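Local structure of putative epimerase (Burkholderia cenocepacia, 4LW8) at residues A[44-49]-A[82-87]; A[89-94]-A[115-120]; A[108-113]-A[161-166]; A[120-125]-A[175-180]. The protein probably acts as an NAD(P)-dependent epimerase of the Rossmann-fold epimerase/dehydratase family, with a likely role in lipopolysaccharide O-antigen biosynthesis. All coordinates share one frame; numbering follows the deposited sequence. Where two conformers were deposited one is given.

Contact 1: A[44-49]-A[82-87]; sequences DVWGTV and ADARPD
W46 in the strand 44-49 and A84 in the last turn of helix 74-84 mark the closest approach of the two backbones, with their CA atoms 6.6 Å apart. Directly after A84 the chain leaves the helix at R85, whose phi is positive (49°), and turns through P86 toward the next strand. On the strand side the indole of W46 does all the touching. With CG of W46 anti to its carbonyl carbon (chi1 -62°), the ring reaches out to the helix end, and the CA of A84 lies over one face, 3.8 Å from the centroid of the six-membered ring, in a CH-pi contact. The methyl CB of A84 adds an apolar contact of 3.6 Å to CE3 of W46. D83 meets the same ring differently: its OD2 stands in plane at the edge, 3.6 Å from CZ3 of W46, and its carboxylate is turned perpendicular to the indole. The pyrrole side is tied back to its own strand, as NE1 of W46 donates to OD2 of D44 over 3.0 Å, approaching from above the carboxylate plane. R16 makes a salt bridge to that same oxygen and so holds the carboxylate that in turn limits rotation of the indole. Helix 74-84 joins strand 65-68 to strand 88-91, which flank the pair 44-49 and 20-24 in the sheet, and its packing on W46 belongs to this beta-alpha-beta crossover of a Rossmann fold.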
loop_
_atom_site.group_PDB
_atom_site.type_symbol
_atom_site.label_atom_id
_atom_site.label_comp_id
_atom_site.label_asym_id
_atom_site.label_seq_id
_atom_site.Cartn_x
_atom_site.Cartn_y
_atom_site.Cartn_z
ATOM N N ASP A 44 21.720 -24.722 6.340
ATOM C CA ASP A 44 22.792 -23.806 6.712
ATOM C C ASP A 44 22.184 -22.412 6.715
ATOM O O ASP A 44 21.804 -21.897 5.665
ATOM C CB ASP A 44 23.975 -23.904 5.732
ATOM C CG ASP A 44 25.129 -22.966 6.087
ATOM O OD1 ASP A 44 25.219 -22.499 7.247
ATOM O OD2 ASP A 44 25.963 -22.701 5.191
ATOM N N VAL A 45 22.066 -21.807 7.890
ATOM C CA VAL A 45 21.337 -20.548 8.010
ATOM C C VAL A 45 22.248 -19.343 7.822
ATOM O O VAL A 45 23.222 -19.172 8.562
ATOM C CB VAL A 45 20.617 -20.449 9.376
ATOM C CG1 VAL A 45 19.904 -19.109 9.524
ATOM C CG2 VAL A 45 19.630 -21.581 9.522
ATOM N N TRP A 46 21.942 -18.544 6.796
ATOM C CA TRP A 46 22.572 -17.237 6.554
ATOM C C TRP A 46 21.548 -16.151 6.851
ATOM O O TRP A 46 20.357 -16.419 6.860
ATOM C CB TRP A 46 23.042 -17.069 5.108
ATOM C CG TRP A 46 24.077 -18.027 4.621
ATOM C CD1 TRP A 46 24.125 -19.378 4.840
ATOM C CD2 TRP A 46 25.207 -17.713 3.807
ATOM N NE1 TRP A 46 25.227 -19.916 4.229
ATOM C CE2 TRP A 46 25.905 -18.918 3.578
ATOM C CE3 TRP A 46 25.705 -16.526 3.260
ATOM C CZ2 TRP A 46 27.081 -18.973 2.821
ATOM C CZ3 TRP A 46 26.869 -16.584 2.509
ATOM C CH2 TRP A 46 27.539 -17.802 2.293
ATOM N N GLY A 47 21.992 -14.921 7.074
ATOM C CA GLY A 47 21.036 -13.855 7.303
ATOM C C GLY A 47 21.661 -12.481 7.331
ATOM O O GLY A 47 22.883 -12.362 7.314
ATOM N N THR A 48 20.830 -11.440 7.382
ATOM C CA THR A 48 21.352 -10.081 7.388
ATOM C C THR A 48 21.351 -9.494 8.794
ATOM O O THR A 48 20.533 -9.883 9.621
ATOM C CB THR A 48 20.545 -9.156 6.457
ATOM O OG1 THR A 48 19.191 -9.047 6.935
ATOM C CG2 THR A 48 20.541 -9.715 5.032
ATOM N N VAL A 49 22.301 -8.590 9.045
ATOM C CA VAL A 49 22.334 -7.743 10.235
ATOM C C VAL A 49 22.572 -6.306 9.789
ATOM O O VAL A 49 23.066 -6.075 8.689
ATOM C CB VAL A 49 23.464 -8.147 11.223
ATOM C CG1 VAL A 49 23.238 -9.543 11.770
ATOM C CG2 VAL A 49 24.820 -8.030 10.538
ATOM N N ALA A 82 23.433 -13.345 -3.817
ATOM C CA ALA A 82 24.193 -14.128 -4.788
ATOM C C ALA A 82 25.257 -14.997 -4.092
ATOM O O ALA A 82 25.614 -16.062 -4.581
ATOM C CB ALA A 82 24.826 -13.213 -5.835
ATOM N N ASP A 83 25.745 -14.522 -2.956
ATOM C CA ASP A 83 26.717 -15.245 -2.134
ATOM C C ASP A 83 25.998 -16.343 -1.343
ATOM O O ASP A 83 26.450 -17.484 -1.291
ATOM C CB ASP A 83 27.421 -14.261 -1.185
ATOM C CG ASP A 83 28.636 -14.868 -0.456
ATOM O OD1 ASP A 83 29.226 -15.855 -0.931
ATOM O OD2 ASP A 83 28.994 -14.337 0.611
ATOM N N ALA A 84 24.876 -15.979 -0.722
ATOM C CA ALA A 84 24.105 -16.905 0.098
ATOM C C ALA A 84 23.452 -18.024 -0.733
ATOM O O ALA A 84 23.355 -19.156 -0.274
ATOM C CB ALA A 84 23.040 -16.138 0.897
ATOM N N ARG A 85 22.992 -17.698 -1.939
ATOM C CA ARG A 85 22.360 -18.674 -2.837
ATOM C C ARG A 85 21.275 -19.516 -2.148
ATOM O O ARG A 85 21.293 -20.735 -2.227
ATOM C CB ARG A 85 23.399 -19.608 -3.449
ATOM C CG ARG A 85 24.241 -18.932 -4.502
ATOM C CD ARG A 85 25.048 -19.916 -5.328
ATOM N NE ARG A 85 26.071 -20.625 -4.562
ATOM C CZ ARG A 85 27.207 -20.079 -4.124
ATOM N NH1 ARG A 85 27.470 -18.783 -4.333
ATOM N NH2 ARG A 85 28.074 -20.833 -3.453
ATOM N N PRO A 86 20.331 -18.870 -1.464
ATOM C CA PRO A 86 19.436 -19.683 -0.637
ATOM C C PRO A 86 18.440 -20.538 -1.413
ATOM O O PRO A 86 18.017 -20.155 -2.498
ATOM C CB PRO A 86 18.684 -18.623 0.172
ATOM C CG PRO A 86 18.610 -17.470 -0.765
ATOM C CD PRO A 86 19.944 -17.445 -1.450
ATOM N N ASP A 87 18.085 -21.691 -0.851
ATOM C CA ASP A 87 16.914 -22.406 -1.328
ATOM C C ASP A 87 15.656 -21.918 -0.602
ATOM O O ASP A 87 14.567 -21.953 -1.162
ATOM C CB ASP A 87 17.066 -23.916 -1.140
ATOM C CG ASP A 87 16.008 -24.699 -1.890
ATOM O OD1 ASP A 87 15.886 -24.509 -3.125
ATOM O OD2 ASP A 87 15.299 -25.498 -1.243
#

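Contact 2: A[89-94]-A[115-120]; sequences VVHLAA and RNLLAA
V89 opens the contact, its CG1 resting 4.2 Å from CD2 of L117, a leucine that helix 103-122 turns toward the strand. V90 points to the opposite side of the sheet, as alternation along a strand requires, so H91 is the next residue to face the helix; its CA and that of L117, 8.4 Å apart, are the nearest pair of CA atoms. Here the same methyl is used again. CD2 of L117 lies over one face of the imidazole, 4.0 Å from the ring centroid and 29° off its normal, a CH-pi contact displaced toward the CB side of the ring: CD2 is 3.7 Å from each of CB, CG and ND1 of H91. The two side chains run past each other in opposite directions, and with CG of L117 anti to the backbone N (chi1 170°), its CD2 comes between V89 and H91. The imidazole is held at both nitrogens, ND1 by the hydroxyl of T24 and NE2 by that of T114, which fixes the plane that the leucine methyl covers. After H91 the chain leaves the strand, and the N of A93 is bonded to the T24 hydroxyl as well. Strand 88-91 runs between strands 20-24 and 130-134 in the parallel part of the sheet. Helix 103-122 packs on this sheet beside helix 74-84, where M77 touches L117 and A120, while R115 forms a salt bridge with D159 of the second subunit.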
loop_
_atom_site.group_PDB
_atom_site.type_symbol
_atom_site.label_atom_id
_atom_site.label_comp_id
_atom_site.label_asym_id
_atom_site.label_seq_id
_atom_site.Cartn_x
_atom_site.Cartn_y
_atom_site.Cartn_z
ATOM N N VAL A 89 13.979 -18.653 1.881
ATOM C CA VAL A 89 14.145 -17.292 2.366
ATOM C C VAL A 89 13.037 -16.956 3.356
ATOM O O VAL A 89 11.873 -17.250 3.101
ATOM C CB VAL A 89 14.130 -16.264 1.196
ATOM C CG1 VAL A 89 14.196 -14.836 1.726
ATOM C CG2 VAL A 89 15.286 -16.533 0.227
ATOM N N VAL A 90 13.392 -16.352 4.486
ATOM C CA VAL A 90 12.377 -15.844 5.396
ATOM C C VAL A 90 12.658 -14.370 5.622
ATOM O O VAL A 90 13.715 -13.992 6.108
ATOM C CB VAL A 90 12.339 -16.592 6.742
ATOM C CG1 VAL A 90 11.155 -16.079 7.602
ATOM C CG2 VAL A 90 12.182 -18.074 6.520
ATOM N N HIS A 91 11.705 -13.538 5.241
ATOM C CA HIS A 91 11.876 -12.097 5.337
ATOM C C HIS A 91 11.226 -11.570 6.611
ATOM O O HIS A 91 10.013 -11.429 6.668
ATOM C CB HIS A 91 11.278 -11.438 4.107
ATOM C CG HIS A 91 11.358 -9.941 4.108
ATOM N ND1 HIS A 91 12.470 -9.248 4.516
ATOM C CD2 HIS A 91 10.443 -9.012 3.722
ATOM C CE1 HIS A 91 12.247 -7.945 4.381
ATOM N NE2 HIS A 91 11.031 -7.782 3.899
ATOM N N LEU A 92 12.042 -11.307 7.627
ATOM C CA LEU A 92 11.545 -10.858 8.934
ATOM C C LEU A 92 11.867 -9.395 9.205
ATOM O O LEU A 92 11.253 -8.777 10.068
ATOM C CB LEU A 92 12.144 -11.711 10.065
ATOM C CG LEU A 92 11.888 -13.218 9.952
ATOM C CD1 LEU A 92 12.679 -13.993 11.008
ATOM C CD2 LEU A 92 10.391 -13.523 10.042
ATOM N N ALA A 93 12.866 -8.863 8.501
ATOM C CA ALA A 93 13.351 -7.507 8.765
ATOM C C ALA A 93 12.302 -6.473 8.381
ATOM O O ALA A 93 11.820 -6.461 7.250
ATOM C CB ALA A 93 14.661 -7.252 8.015
ATOM N N ALA A 94 11.964 -5.598 9.322
ATOM C CA ALA A 94 11.006 -4.521 9.072
ATOM C C ALA A 94 11.287 -3.378 10.028
ATOM O O ALA A 94 12.060 -3.530 10.972
ATOM C CB ALA A 94 9.548 -5.012 9.237
ATOM N N ARG A 115 11.124 -4.994 -1.706
ATOM C CA ARG A 115 11.316 -5.037 -3.143
ATOM C C ARG A 115 12.793 -5.309 -3.492
ATOM O O ARG A 115 13.087 -6.097 -4.404
ATOM C CB ARG A 115 10.837 -3.736 -3.794
ATOM C CG ARG A 115 10.731 -3.830 -5.314
ATOM C CD ARG A 115 10.478 -2.492 -5.978
ATOM N NE ARG A 115 10.294 -2.662 -7.416
ATOM C CZ ARG A 115 11.289 -2.788 -8.290
ATOM N NH1 ARG A 115 12.548 -2.752 -7.878
ATOM N NH2 ARG A 115 11.025 -2.949 -9.582
ATOM N N ASN A 116 13.718 -4.681 -2.763
ATOM C CA ASN A 116 15.138 -4.929 -3.001
ATOM C C ASN A 116 15.507 -6.385 -2.803
ATOM O O ASN A 116 16.288 -6.937 -3.580
ATOM C CB ASN A 116 16.006 -4.071 -2.095
ATOM C CG ASN A 116 15.948 -2.610 -2.455
ATOM O OD1 ASN A 116 15.527 -2.251 -3.548
ATOM N ND2 ASN A 116 16.392 -1.762 -1.547
ATOM N N LEU A 117 14.943 -6.998 -1.767
ATOM C CA LEU A 117 15.156 -8.423 -1.512
ATOM C C LEU A 117 14.649 -9.289 -2.672
ATOM O O LEU A 117 15.350 -10.191 -3.124
ATOM C CB LEU A 117 14.468 -8.857 -0.213
ATOM C CG LEU A 117 14.411 -10.371 0.028
ATOM C CD1 LEU A 117 15.827 -10.972 0.219
ATOM C CD2 LEU A 117 13.509 -10.695 1.235
ATOM N N LEU A 118 13.421 -9.026 -3.131
ATOM C CA LEU A 118 12.825 -9.816 -4.206
ATOM C C LEU A 118 13.621 -9.653 -5.497
ATOM O O LEU A 118 13.870 -10.634 -6.198
ATOM C CB LEU A 118 11.342 -9.425 -4.417
ATOM C CG LEU A 118 10.452 -9.674 -3.188
ATOM C CD1 LEU A 118 9.046 -9.168 -3.409
ATOM C CD2 LEU A 118 10.414 -11.163 -2.793
ATOM N N ALA A 119 14.044 -8.424 -5.806
ATOM C CA ALA A 119 14.861 -8.186 -6.999
ATOM C C ALA A 119 16.182 -8.957 -6.939
ATOM O O ALA A 119 16.649 -9.495 -7.953
ATOM C CB ALA A 119 15.132 -6.677 -7.187
ATOM N N ALA A 120 16.788 -8.991 -5.754
ATOM C CA ALA A 120 18.035 -9.722 -5.540
ATOM C C ALA A 120 17.847 -11.227 -5.775
ATOM O O ALA A 120 18.667 -11.870 -6.427
ATOM C CB ALA A 120 18.566 -9.462 -4.132
#

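Contact 3: A[108-113]-A[161-166]; sequences AVNIVG and AVSKLA
S163 and A166, one turn apart, are the residues with which helix 159-172 meets N110 and I111 of helix 103-122. The two segments run parallel, 2° apart, with axes 8.4 Å from each other. A161 comes first and points away; V162 packs instead on A166 of the second subunit. At S163 the backbones come nearest, its CA lying 6.0 Å from that of N110. The hydroxyl OG of S163 sits between the backbone N and carbonyl carbon, where it accepts a nearly linear bond from ND2 of N110 (2.7 Å, 176°) lying in the amide plane. OG of S163 is also bonded to the carbonyl O of Y160, and OD1 of N110 takes the N of R95, so this buried amide is gripped at both ends. The O of S163 lies 4.0 Å from CG1 of I111. K164 starts away from the contact, but its chain bends back until NZ reaches the carbonyl O of A134. The spacing of Y160 and K164 matches the YxxxK motif of short-chain dehydrogenases and their epimerase relatives. A166 closes the contact with its CB 3.6 Å from CD1 of I111. Around N110 and I111 the helix widens into a pi-type turn, where the N of G113 bonds the O of A108 at 3.0 Å. I111 and A166 each pack on their own counterpart in the second subunit, so the two helices, with their copies, form a four-helix interface between subunits.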
loop_
_atom_site.group_PDB
_atom_site.type_symbol
_atom_site.label_atom_id
_atom_site.label_comp_id
_atom_site.label_asym_id
_atom_site.label_seq_id
_atom_site.Cartn_x
_atom_site.Cartn_y
_atom_site.Cartn_z
ATOM N N ALA A 108 9.441 3.158 3.337
ATOM C CA ALA A 108 10.638 2.807 2.565
ATOM C C ALA A 108 11.178 1.412 2.929
ATOM O O ALA A 108 11.312 0.546 2.053
ATOM C CB ALA A 108 11.733 3.865 2.762
ATOM N N VAL A 109 11.456 1.188 4.211
ATOM C CA VAL A 109 12.009 -0.089 4.652
ATOM C C VAL A 109 11.040 -1.254 4.332
ATOM O O VAL A 109 11.451 -2.269 3.768
ATOM C CB VAL A 109 12.323 -0.087 6.159
ATOM C CG1 VAL A 109 12.660 -1.491 6.627
ATOM C CG2 VAL A 109 13.478 0.877 6.478
ATOM N N ASN A 110 9.757 -1.112 4.660
ATOM C CA ASN A 110 8.844 -2.241 4.478
ATOM C C ASN A 110 8.403 -2.505 3.035
ATOM O O ASN A 110 8.111 -3.655 2.692
ATOM C CB ASN A 110 7.618 -2.082 5.385
ATOM C CG ASN A 110 8.010 -2.070 6.859
ATOM O OD1 ASN A 110 9.087 -2.537 7.206
ATOM N ND2 ASN A 110 7.151 -1.531 7.723
ATOM N N ILE A 111 8.332 -1.470 2.195
ATOM C CA ILE A 111 7.973 -1.683 0.785
ATOM C C ILE A 111 9.205 -1.837 -0.104
ATOM O O ILE A 111 9.355 -2.842 -0.797
ATOM C CB ILE A 111 7.122 -0.529 0.202
ATOM C CG1 ILE A 111 5.842 -0.329 1.008
ATOM C CG2 ILE A 111 6.793 -0.802 -1.259
ATOM C CD1 ILE A 111 5.098 0.945 0.620
ATOM N N VAL A 112 10.061 -0.819 -0.118
ATOM C CA VAL A 112 11.210 -0.825 -1.009
ATOM C C VAL A 112 12.282 -1.821 -0.515
ATOM O O VAL A 112 12.868 -2.518 -1.328
ATOM C CB VAL A 112 11.790 0.592 -1.178
ATOM C CG1 VAL A 112 13.081 0.579 -2.053
ATOM C CG2 VAL A 112 10.731 1.492 -1.796
ATOM N N GLY A 113 12.491 -1.929 0.796
ATOM C CA GLY A 113 13.423 -2.913 1.335
ATOM C C GLY A 113 13.021 -4.327 0.916
ATOM O O GLY A 113 13.853 -5.141 0.513
ATOM N N ALA A 161 0.897 -0.648 9.704
ATOM C CA ALA A 161 0.002 -1.677 9.153
ATOM C C ALA A 161 -0.245 -1.461 7.648
ATOM O O ALA A 161 -0.320 -2.423 6.878
ATOM C CB ALA A 161 -1.323 -1.703 9.930
ATOM N N VAL A 162 -0.371 -0.200 7.235
ATOM C CA VAL A 162 -0.519 0.142 5.819
ATOM C C VAL A 162 0.712 -0.310 5.029
ATOM O O VAL A 162 0.594 -0.878 3.933
ATOM C CB VAL A 162 -0.732 1.655 5.608
ATOM C CG1 VAL A 162 -0.715 1.997 4.094
ATOM C CG2 VAL A 162 -2.053 2.120 6.258
ATOM N N SER A 163 1.896 -0.072 5.587
ATOM C CA SER A 163 3.141 -0.413 4.888
ATOM C C SER A 163 3.265 -1.925 4.724
ATOM O O SER A 163 3.794 -2.395 3.713
ATOM C CB SER A 163 4.376 0.174 5.615
ATOM O OG SER A 163 4.799 -0.598 6.738
ATOM N N LYS A 164 2.766 -2.687 5.698
ATOM C CA LYS A 164 2.782 -4.157 5.596
ATOM C C LYS A 164 1.842 -4.646 4.496
ATOM O O LYS A 164 2.185 -5.546 3.720
ATOM C CB LYS A 164 2.401 -4.801 6.934
ATOM C CG LYS A 164 3.521 -4.792 7.983
ATOM C CD LYS A 164 4.689 -5.670 7.514
ATOM C CE LYS A 164 5.622 -6.035 8.643
ATOM N NZ LYS A 164 6.742 -6.877 8.124
ATOM N N LEU A 165 0.661 -4.045 4.421
ATOM C CA LEU A 165 -0.290 -4.370 3.369
ATOM C C LEU A 165 0.285 -4.007 2.001
ATOM O O LEU A 165 0.175 -4.774 1.039
ATOM C CB LEU A 165 -1.617 -3.631 3.590
ATOM C CG LEU A 165 -2.723 -3.972 2.603
ATOM C CD1 LEU A 165 -3.027 -5.462 2.713
ATOM C CD2 LEU A 165 -4.003 -3.119 2.842
ATOM N N ALA A 166 0.907 -2.834 1.925
ATOM C CA ALA A 166 1.503 -2.370 0.681
ATOM C C ALA A 166 2.627 -3.315 0.272
ATOM O O ALA A 166 2.803 -3.608 -0.909
ATOM C CB ALA A 166 2.014 -0.945 0.833
#

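Contact 4: A[120-125]-A[175-180]; sequences ALSGLD and ADRLPI
The hydroxyl of S122 lies oblique to the guanidinium of R177, neither over a face nor at an edge, and touches the aliphatic chain behind it, while OD1 of D176 lies close to the guanidinium plane. That carboxylate oxygen takes NE of R177 in a salt bridge of 3.1 Å, the donor sitting above the plane of the carboxylate, and W174 adds a cation-pi partner to the same group. The arginine chain bends at its third torsion (chi3 -71°), which turns the head back to its sequence neighbour, leaving CB, CG and CD beside S122. OG of S122 lies 3.3 Å from CD of R177 and 3.4 Å from its CB, in van der Waals contact alongside the chain. S122 reaches there from the last turn of helix 103-122, with its CA 6.1 Å from that of R177. The other segment is the loop between helix 159-172 and strand 180-189, inside the beta-alpha-beta unit that links the parallel neighbours 130-134 and 180-189; the contact joins the C-terminal end of helix 103-122 to the loop leading into strand 180-189. Next along the loop, L178 extends both methyls toward the helix. Its CD2 comes within 3.9 Å of CB of L121 and 4.0 Å of the backbone N of S122, and its CD1 lies 4.0 Å from CB of L121. L121 in turn packs its side chain on P86 and on V131 of strand 130-134.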
loop_
_atom_site.group_PDB
_atom_site.type_symbol
_atom_site.label_atom_id
_atom_site.label_comp_id
_atom_site.label_asym_id
_atom_site.label_seq_id
_atom_site.Cartn_x
_atom_site.Cartn_y
_atom_site.Cartn_z
ATOM N N ALA A 120 16.788 -8.991 -5.754
ATOM C CA ALA A 120 18.035 -9.722 -5.540
ATOM C C ALA A 120 17.847 -11.227 -5.775
ATOM O O ALA A 120 18.667 -11.870 -6.427
ATOM C CB ALA A 120 18.566 -9.462 -4.132
ATOM N N LEU A 121 16.761 -11.782 -5.243
ATOM C CA LEU A 121 16.508 -13.215 -5.396
ATOM C C LEU A 121 16.175 -13.558 -6.846
ATOM O O LEU A 121 16.638 -14.563 -7.395
ATOM C CB LEU A 121 15.379 -13.659 -4.464
ATOM C CG LEU A 121 15.648 -13.413 -2.968
ATOM C CD1 LEU A 121 14.385 -13.647 -2.159
ATOM C CD2 LEU A 121 16.757 -14.357 -2.503
ATOM N N SER A 122 15.406 -12.685 -7.480
ATOM C CA SER A 122 14.931 -12.920 -8.837
ATOM C C SER A 122 16.093 -12.938 -9.832
ATOM O O SER A 122 16.028 -13.577 -10.882
ATOM C CB SER A 122 13.895 -11.848 -9.210
ATOM O OG SER A 122 13.342 -12.089 -10.490
ATOM N N GLY A 123 17.164 -12.235 -9.498
ATOM C CA GLY A 123 18.314 -12.166 -10.373
ATOM C C GLY A 123 19.294 -13.317 -10.210
ATOM O O GLY A 123 20.259 -13.398 -10.952
ATOM N N LEU A 124 19.048 -14.205 -9.249
ATOM C CA LEU A 124 19.925 -15.353 -9.030
ATOM C C LEU A 124 19.836 -16.341 -10.181
ATOM O O LEU A 124 18.794 -16.466 -10.819
ATOM C CB LEU A 124 19.583 -16.073 -7.727
ATOM C CG LEU A 124 19.755 -15.272 -6.438
ATOM C CD1 LEU A 124 19.468 -16.157 -5.236
ATOM C CD2 LEU A 124 21.158 -14.703 -6.383
ATOM N N ASP A 125 20.936 -17.044 -10.424
ATOM C CA ASP A 125 20.979 -18.108 -11.423
ATOM C C ASP A 125 20.011 -19.214 -11.041
ATOM O O ASP A 125 19.316 -19.774 -11.882
ATOM C CB ASP A 125 22.401 -18.671 -11.556
ATOM C CG ASP A 125 23.375 -17.674 -12.173
ATOM O OD1 ASP A 125 22.917 -16.740 -12.863
ATOM O OD2 ASP A 125 24.601 -17.835 -11.982
ATOM N N ALA A 175 5.459 -12.472 -8.498
ATOM C CA ALA A 175 4.930 -13.829 -8.424
ATOM C C ALA A 175 5.309 -14.670 -9.644
ATOM O O ALA A 175 5.386 -15.889 -9.553
ATOM C CB ALA A 175 3.412 -13.809 -8.261
ATOM N N ASP A 176 5.549 -14.024 -10.780
ATOM C CA ASP A 176 5.929 -14.756 -11.994
ATOM C C ASP A 176 7.390 -15.216 -11.939
ATOM O O ASP A 176 7.826 -16.026 -12.755
ATOM C CB ASP A 176 5.696 -13.891 -13.245
ATOM C CG ASP A 176 6.398 -12.525 -13.161
ATOM O OD1 ASP A 176 6.639 -12.035 -12.027
ATOM O OD2 ASP A 176 6.714 -11.943 -14.227
ATOM N N ARG A 177 8.147 -14.690 -10.981
ATOM C CA ARG A 177 9.578 -14.973 -10.908
ATOM C C ARG A 177 9.969 -15.753 -9.657
ATOM O O ARG A 177 10.982 -16.446 -9.651
ATOM C CB ARG A 177 10.373 -13.661 -10.991
ATOM C CG ARG A 177 10.530 -13.153 -12.441
ATOM C CD ARG A 177 10.741 -11.642 -12.509
ATOM N NE ARG A 177 9.527 -10.892 -12.182
ATOM C CZ ARG A 177 9.429 -9.565 -12.225
ATOM N NH1 ARG A 177 10.484 -8.830 -12.566
ATOM N NH2 ARG A 177 8.280 -8.970 -11.921
ATOM N N LEU A 178 9.153 -15.667 -8.608
ATOM C CA LEU A 178 9.506 -16.269 -7.322
ATOM C C LEU A 178 8.308 -16.947 -6.662
ATOM O O LEU A 178 7.189 -16.457 -6.760
ATOM C CB LEU A 178 10.084 -15.205 -6.371
ATOM C CG LEU A 178 11.399 -14.474 -6.699
ATOM C CD1 LEU A 178 11.586 -13.291 -5.722
ATOM C CD2 LEU A 178 12.582 -15.418 -6.593
ATOM N N PRO A 179 8.550 -18.069 -5.964
ATOM C CA PRO A 179 7.496 -18.739 -5.188
ATOM C C PRO A 179 7.293 -18.065 -3.837
ATOM O O PRO A 179 8.033 -18.328 -2.889
ATOM C CB PRO A 179 8.028 -20.153 -5.020
ATOM C CG PRO A 179 9.525 -19.989 -5.043
ATOM C CD PRO A 179 9.816 -18.827 -5.952
ATOM N N ILE A 180 6.281 -17.210 -3.754
ATOM C CA ILE A 180 6.149 -16.296 -2.620
ATOM C C ILE A 180 4.967 -16.670 -1.743
ATOM O O ILE A 180 3.843 -16.793 -2.223
ATOM C CB ILE A 180 5.991 -14.827 -3.099
ATOM C CG1 ILE A 180 7.271 -14.376 -3.807
ATOM C CG2 ILE A 180 5.662 -13.873 -1.910
ATOM C CD1 ILE A 180 7.146 -13.044 -4.552
#

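In the fold
All four contacts tie helices or loops of one Rossmann domain to its central sheet or to each other. Contacts 2, 3 and 4 follow helix 103-122 along its length, and contacts 2 and 4 share A120. Contact 2 is wholly buried against the central strands, and contact 3, also buried, reaches the subunit interface. Contacts 1 and 4 lie farther out, 19 and 23 Å from the chain centre, each with one charged residue at a more open margin; they touch where P86 packs on L121 and L124. CH-pi contacts mark contacts 1 and 2, leucine packing marks contact 4, and a side-chain hydrogen bond spans the two segments only in contact 3.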